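Local coordinates for LPP20 lipofamily protein (Helicobacter pylori R046Wa, PDB 4KZS) that is a secreted protein of unknown function, of the LPP20 lipoprotein family, possibly linked to the outer membrane and the Tol-Pal system, at residues K169-Y172 against Q173-K177; S248-V251 against D252-N255. All blocks are in the same frame, centred on the assembly; numbering follows the deposited sequence.

Contact 1 of 2, residues K169-Y172 against Q173-K177; sequences KIYY and QNAFK
Y171 and Y172 meet F176 where helix 165-172 ends and the chain turns toward strand 179-182. The three rings form an aromatic cluster. F176 can be followed outward. Its CB sits at the edge of the Y172 ring, 3.5 Å from CD2 of Y172. Its CG lies 3.8 Å from CE2 of Y172. CG of F176 is anti to the backbone N (chi1 -170°), which lays the side chain alongside Y172, both pointing the same way. Y172 thus turns its edge to the face of F176, an offset edge-to-face pair with centroids 5.5 Å apart and planes at 79°. On the other branch, F176 CD1 comes 3.5 Å from Y171 OH, which lies at the edge of the F176 ring. The Y171 and F176 rings are oblique to each other.

The backbone brings the rings together. Y171 O accepts from A175 N and F176 N, each at 2.7 Å, from opposite faces of its carbonyl plane. The F176 bond joins residues five apart, one more than the helical i+4 spacing. Before it, Q173 N still makes a helical bond to K169 O. The N174 side chain adds another bond. Its ND2 reaches a lone pair of I170 O in the carbonyl plane at 3.0 Å, with that oxygen tilted from the amide plane. A175 CB packs against CD2 of Y171.

Y171 and A175 both touch M140 of helix 135-157 and set the turn against it, and A175 O accepts a hydrogen bond from S137. The i+4 pattern runs into the loop at K169 O and Y171 O, and I170 O takes the N174 side chain. Two amides gripping Y171 O would fix the turn and hold F176 against both tyrosines.

Contact 2 of 2, residues S248-V251 against D252-N255; sequences SLEV and DEKN
V251 O accepts N255 N at 3.3 Å, and this is the first regular helical bond of helix 252-262. K254 N also bonds to V251 O, at 3.0 Å, but its place in the model is less sure. One residue earlier, E250 O takes E253 N at 3.2 Å. The E250 and V251 carbonyls thus lead the chain from the 3-10 segment 248-249 into the helix.

The carboxylates of E250 and E253 lie on the same side of this entry. Their OE2 and OE1 atoms, respectively, are 4.5 Å apart, and D222 adds a further carboxylate near E250. If all are ionised, their charges would probably repel. E253 has a partner of its own, since its OE2 accepts a hydrogen bond from the backbone N of S223. The bond ties the first turn of the helix to the loop after strand 214-215. All this belongs to the C-terminal LPP20 region, a family grouped with the TolB N-terminal domains. Helix 190-200 lies alongside, where E253 touches L196 and K254 touches A195 and A199.

The apolar packing comes from V251 and the aliphatic part of the K254 chain. CG2 of V251 is anti to the backbone N and meets K254 CE at 3.5 Å. K254 reaches this methyl because its chain runs out extended and then bends at its last two torsions (chi3 64°, chi4 54°). The two side chains cross at a slant, with K254 NZ 3.6 Å from the same methyl.

How the contacts relate
The two contacts sit at opposite ends of helices. Contact 1 is the exit from helix 165-172, and contact 2 is the entry to helix 252-262. They share no element and do not touch, with centres 30 Å apart and nearest atoms about 15 Å apart. Contact 1 is a surface contact, nearer the centre of the chain, though A175 is buried against helix 135-157. Contact 2 is partly buried and lies farther out, in the C-terminal region beside helix 190-200. Aromatic rings dominate the first. In the second, packing falls to a valine and a lysine chain, and acidic groups gather on the buried side.

Contact 1 of 2, residues K169-Y172 against Q173-K177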
ATOM      1  N   LYS A 169      -8.900 -10.375  -8.852  1.00 61.88           N
ATOM      2  CA  LYS A 169      -9.133 -11.803  -8.630  1.00 65.36           C
ATOM      3  C   LYS A 169      -7.985 -12.446  -7.883  1.00 57.35           C
ATOM      4  O   LYS A 169      -8.132 -12.860  -6.746  1.00 59.12           O
ATOM      5  CB  LYS A 169      -9.405 -12.555  -9.935  1.00 71.61           C
ATOM      6  CG  LYS A 169      -9.755 -14.021  -9.727  1.00 79.40           C
ATOM      7  CD  LYS A 169     -11.117 -14.188  -9.044  1.00 88.21           C
ATOM      8  CE  LYS A 169     -11.452 -15.660  -8.820  1.00 85.30           C
ATOM      9  NZ  LYS A 169     -12.807 -15.947  -8.305  1.00 78.03           N
ATOM     10  N   ILE A 170      -6.825 -12.506  -8.502  1.00 60.35           N
ATOM     11  CA  ILE A 170      -5.658 -13.109  -7.840  1.00 56.09           C
ATOM     12  C   ILE A 170      -5.433 -12.603  -6.416  1.00 53.55           C
ATOM     13  O   ILE A 170      -4.858 -13.302  -5.589  1.00 57.79           O
ATOM     14  CB  ILE A 170      -4.419 -12.826  -8.673  1.00 57.34           C
ATOM     15  CG1 ILE A 170      -4.548 -13.537 -10.011  1.00 59.34           C
ATOM     16  CG2 ILE A 170      -3.153 -13.216  -7.929  1.00 61.29           C
ATOM     17  CD1 ILE A 170      -3.640 -12.935 -11.062  1.00 80.11           C
ATOM     18  N   TYR A 171      -5.869 -11.373  -6.149  1.00 56.80           N
ATOM     19  CA  TYR A 171      -5.701 -10.712  -4.838  1.00 54.05           C
ATOM     20  C   TYR A 171      -6.749 -11.201  -3.832  1.00 55.61           C
ATOM     21  O   TYR A 171      -6.412 -11.628  -2.739  1.00 62.46           O
ATOM     22  CB  TYR A 171      -5.812  -9.184  -4.995  1.00 44.83           C
ATOM     23  CG  TYR A 171      -5.792  -8.405  -3.697  1.00 40.60           C
ATOM     24  CD1 TYR A 171      -6.858  -7.603  -3.315  1.00 40.28           C
ATOM     25  CD2 TYR A 171      -4.705  -8.466  -2.862  1.00 44.63           C
ATOM     26  CE1 TYR A 171      -6.826  -6.867  -2.130  1.00 37.93           C
ATOM     27  CE2 TYR A 171      -4.641  -7.728  -1.700  1.00 43.68           C
ATOM     28  CZ  TYR A 171      -5.718  -6.933  -1.325  1.00 40.81           C
ATOM     29  OH  TYR A 171      -5.646  -6.211  -0.133  1.00 39.24           O
ATOM     30  N   TYR A 172      -8.021 -11.139  -4.209  1.00 55.98           N
ATOM     31  CA  TYR A 172      -9.085 -11.642  -3.350  1.00 53.57           C
ATOM     32  C   TYR A 172      -8.995 -13.130  -3.119  1.00 50.97           C
ATOM     33  O   TYR A 172      -9.334 -13.594  -2.023  1.00 58.24           O
ATOM     34  CB  TYR A 172     -10.472 -11.191  -3.803  1.00 52.44           C
ATOM     35  CG  TYR A 172     -10.669  -9.737  -3.499  1.00 49.83           C
ATOM     36  CD1 TYR A 172     -11.078  -8.857  -4.468  1.00 49.35           C
ATOM     37  CD2 TYR A 172     -10.373  -9.221  -2.235  1.00 51.98           C
ATOM     38  CE1 TYR A 172     -11.244  -7.489  -4.205  1.00 49.08           C
ATOM     39  CE2 TYR A 172     -10.520  -7.859  -1.951  1.00 50.42           C
ATOM     40  CZ  TYR A 172     -10.953  -7.003  -2.947  1.00 51.12           C
ATOM     41  OH  TYR A 172     -11.082  -5.668  -2.713  1.00 59.62           O
ATOM     42  N   GLN A 173      -8.440 -13.871  -4.073  1.00 52.08           N
ATOM     43  CA  GLN A 173      -8.366 -15.303  -3.860  1.00 61.87           C
ATOM     44  C   GLN A 173      -7.113 -15.847  -3.228  1.00 58.15           C
ATOM     45  O   GLN A 173      -7.042 -17.026  -2.967  1.00 70.60           O
ATOM     46  CB  GLN A 173      -8.759 -16.104  -5.090  1.00 66.18           C
ATOM     47  CG  GLN A 173      -7.794 -16.017  -6.228  1.00 81.26           C
ATOM     48  CD  GLN A 173      -8.053 -17.106  -7.237  1.00 86.97           C
ATOM     49  OE1 GLN A 173      -7.543 -18.212  -7.107  1.00 82.49           O
ATOM     50  NE2 GLN A 173      -8.862 -16.806  -8.240  1.00 88.61           N
ATOM     51  N   ASN A 174      -6.144 -15.006  -2.938  1.00 58.72           N
ATOM     52  CA  ASN A 174      -4.905 -15.509  -2.356  1.00 54.68           C
ATOM     53  C   ASN A 174      -4.379 -14.553  -1.338  1.00 55.01           C
ATOM     54  O   ASN A 174      -3.663 -14.958  -0.418  1.00 57.24           O
ATOM     55  CB  ASN A 174      -3.820 -15.693  -3.429  1.00 60.51           C
ATOM     56  CG  ASN A 174      -4.194 -16.728  -4.466  1.00 72.87           C
ATOM     57  OD1 ASN A 174      -4.367 -17.905  -4.142  1.00 87.43           O
ATOM     58  ND2 ASN A 174      -4.328 -16.302  -5.718  1.00 61.07           N
ATOM     59  N   ALA A 175      -4.692 -13.274  -1.507  1.00 50.34           N
ATOM     60  CA  ALA A 175      -3.933 -12.262  -0.790  1.00 50.98           C
ATOM     61  C   ALA A 175      -4.740 -11.447   0.185  1.00 52.86           C
ATOM     62  O   ALA A 175      -4.199 -11.067   1.201  1.00 57.43           O
ATOM     63  CB  ALA A 175      -3.200 -11.347  -1.757  1.00 54.42           C
ATOM     64  N   PHE A 176      -6.008 -11.153  -0.098  1.00 57.68           N
ATOM     65  CA  PHE A 176      -6.818 -10.423   0.890  1.00 60.74           C
ATOM     66  C   PHE A 176      -7.035 -11.332   2.078  1.00 62.89           C
ATOM     67  O   PHE A 176      -7.696 -12.354   1.997  1.00 74.76           O
ATOM     68  CB  PHE A 176      -8.126  -9.915   0.331  1.00 54.40           C
ATOM     69  CG  PHE A 176      -8.844  -8.981   1.252  1.00 52.29           C
ATOM     70  CD1 PHE A 176      -8.339  -7.723   1.512  1.00 47.23           C
ATOM     71  CD2 PHE A 176     -10.068  -9.349   1.841  1.00 53.95           C
ATOM     72  CE1 PHE A 176      -9.011  -6.839   2.364  1.00 52.11           C
ATOM     73  CE2 PHE A 176     -10.753  -8.477   2.689  1.00 55.42           C
ATOM     74  CZ  PHE A 176     -10.221  -7.211   2.964  1.00 54.12           C
ATOM     75  N   LYS A 177      -6.396 -10.931   3.161  1.00 71.41           N
ATOM     76  CA  LYS A 177      -6.195 -11.724   4.375  1.00 72.43           C
ATOM     77  C   LYS A 177      -4.746 -12.229   4.596  1.00 79.92           C
ATOM     78  O   LYS A 177      -3.913 -11.535   5.191  1.00 86.35           O
ATOM     79  CB  LYS A 177      -7.306 -12.732   4.584  1.00 59.60           C
ATOM     80  CG  LYS A 177      -8.547 -11.909   4.968  1.00 61.09           C
ATOM     81  CD  LYS A 177      -8.204 -10.779   5.965  1.00 45.33           C
ATOM     82  CE  LYS A 177      -9.013  -9.535   5.687  1.00 49.32           C
ATOM     83  NZ  LYS A 177      -8.876  -8.451   6.724  1.00 49.57           N
TER

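Contact 2 of 2, residues S248-V251 against D252-N255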
ATOM      1  N   SER A 248      -8.626 -13.750  32.539  1.00169.87           N
ATOM      2  CA  SER A 248      -9.155 -13.244  31.272  1.00168.10           C
ATOM      3  C   SER A 248      -8.816 -11.779  31.016  1.00163.24           C
ATOM      4  O   SER A 248      -8.866 -11.327  29.880  1.00173.50           O
ATOM      5  CB  SER A 248     -10.675 -13.435  31.220  1.00158.73           C
ATOM      6  OG  SER A 248     -11.316 -12.765  32.291  1.00154.28           O
ATOM      7  N   LEU A 249      -8.461 -11.051  32.068  1.00157.58           N
ATOM      8  CA  LEU A 249      -8.106  -9.643  31.950  1.00151.73           C
ATOM      9  C   LEU A 249      -6.734  -9.420  31.243  1.00142.35           C
ATOM     10  O   LEU A 249      -6.396  -8.296  30.864  1.00129.40           O
ATOM     11  CB  LEU A 249      -8.201  -8.956  33.329  1.00154.91           C
ATOM     12  CG  LEU A 249      -9.332  -9.402  34.291  1.00144.19           C
ATOM     13  CD1 LEU A 249      -9.221  -8.729  35.650  1.00126.70           C
ATOM     14  CD2 LEU A 249     -10.724  -9.175  33.723  1.00133.29           C
ATOM     15  N   GLU A 250      -5.974 -10.496  31.039  1.00130.32           N
ATOM     16  CA  GLU A 250      -4.776 -10.473  30.190  1.00130.73           C
ATOM     17  C   GLU A 250      -5.199 -10.508  28.703  1.00145.48           C
ATOM     18  O   GLU A 250      -4.466 -11.007  27.839  1.00166.29           O
ATOM     19  CB  GLU A 250      -3.851 -11.658  30.559  1.00136.34           C
ATOM     20  CG  GLU A 250      -2.578 -11.862  29.718  1.00125.98           C
ATOM     21  CD  GLU A 250      -1.828 -13.162  30.045  1.00124.98           C
ATOM     22  OE1 GLU A 250      -1.293 -13.274  31.169  1.00126.72           O
ATOM     23  OE2 GLU A 250      -1.751 -14.078  29.187  1.00109.89           O
ATOM     24  N   VAL A 251      -6.390  -9.974  28.416  1.00137.54           N
ATOM     25  CA  VAL A 251      -6.917  -9.821  27.047  1.00113.69           C
ATOM     26  C   VAL A 251      -5.874  -9.197  26.130  1.00112.01           C
ATOM     27  O   VAL A 251      -5.952  -9.319  24.918  1.00 99.68           O
ATOM     28  CB  VAL A 251      -8.197  -8.936  27.028  1.00112.94           C
ATOM     29  CG1 VAL A 251      -7.898  -7.478  27.360  1.00101.12           C
ATOM     30  CG2 VAL A 251      -8.903  -9.013  25.690  1.00119.58           C
ATOM     31  N   ASP A 252      -4.896  -8.532  26.744  1.00120.80           N
ATOM     32  CA  ASP A 252      -3.868  -7.782  26.037  1.00106.27           C
ATOM     33  C   ASP A 252      -2.929  -8.580  25.177  1.00100.48           C
ATOM     34  O   ASP A 252      -2.424  -8.028  24.212  1.00 97.82           O
ATOM     35  CB  ASP A 252      -3.050  -6.920  27.001  1.00120.49           C
ATOM     36  CG  ASP A 252      -3.471  -5.465  26.976  1.00125.61           C
ATOM     37  OD1 ASP A 252      -4.683  -5.212  27.149  1.00132.66           O
ATOM     38  OD2 ASP A 252      -2.595  -4.584  26.779  1.00117.71           O
ATOM     39  N   GLU A 253      -2.656  -9.850  25.497  1.00100.31           N
ATOM     40  CA  GLU A 253      -1.786 -10.599  24.588  1.00101.11           C
ATOM     41  C   GLU A 253      -2.398 -10.571  23.191  1.00111.62           C
ATOM     42  O   GLU A 253      -1.709 -10.752  22.186  1.00115.30           O
ATOM     43  CB  GLU A 253      -1.502 -12.035  25.023  1.00104.47           C
ATOM     44  CG  GLU A 253      -0.560 -12.713  24.018  1.00103.63           C
ATOM     45  CD  GLU A 253      -0.131 -14.132  24.359  1.00103.27           C
ATOM     46  OE1 GLU A 253      -0.953 -14.916  24.872  1.00 96.94           O
ATOM     47  OE2 GLU A 253       1.041 -14.468  24.078  1.00104.57           O
ATOM     48  N   LYS A 254      -3.701 -10.311  23.153  1.00122.82           N
ATOM     49  CA  LYS A 254      -4.450 -10.159  21.913  1.00123.79           C
ATOM     50  C   LYS A 254      -4.343  -8.702  21.432  1.00112.42           C
ATOM     51  O   LYS A 254      -3.736  -8.408  20.395  1.00 92.94           O
ATOM     52  CB  LYS A 254      -5.910 -10.581  22.166  1.00127.02           C
ATOM     53  CG  LYS A 254      -6.869 -10.490  20.993  1.00128.00           C
ATOM     54  CD  LYS A 254      -8.232 -11.094  21.318  1.00119.71           C
ATOM     55  CE  LYS A 254      -8.942 -10.344  22.428  1.00120.86           C
ATOM     56  NZ  LYS A 254      -9.056  -8.892  22.125  1.00129.57           N
ATOM     57  N   ASN A 255      -4.917  -7.802  22.222  1.00107.24           N
ATOM     58  CA  ASN A 255      -4.898  -6.362  21.969  1.00106.63           C
ATOM     59  C   ASN A 255      -3.500  -5.862  21.564  1.00 99.13           C
ATOM     60  O   ASN A 255      -3.349  -4.868  20.848  1.00 94.40           O
ATOM     61  CB  ASN A 255      -5.375  -5.617  23.233  1.00127.37           C
ATOM     62  CG  ASN A 255      -6.421  -6.401  24.048  1.00147.73           C
ATOM     63  OD1 ASN A 255      -6.649  -6.110  25.229  1.00135.95           O
ATOM     64  ND2 ASN A 255      -7.059  -7.390  23.422  1.00160.17           N
TER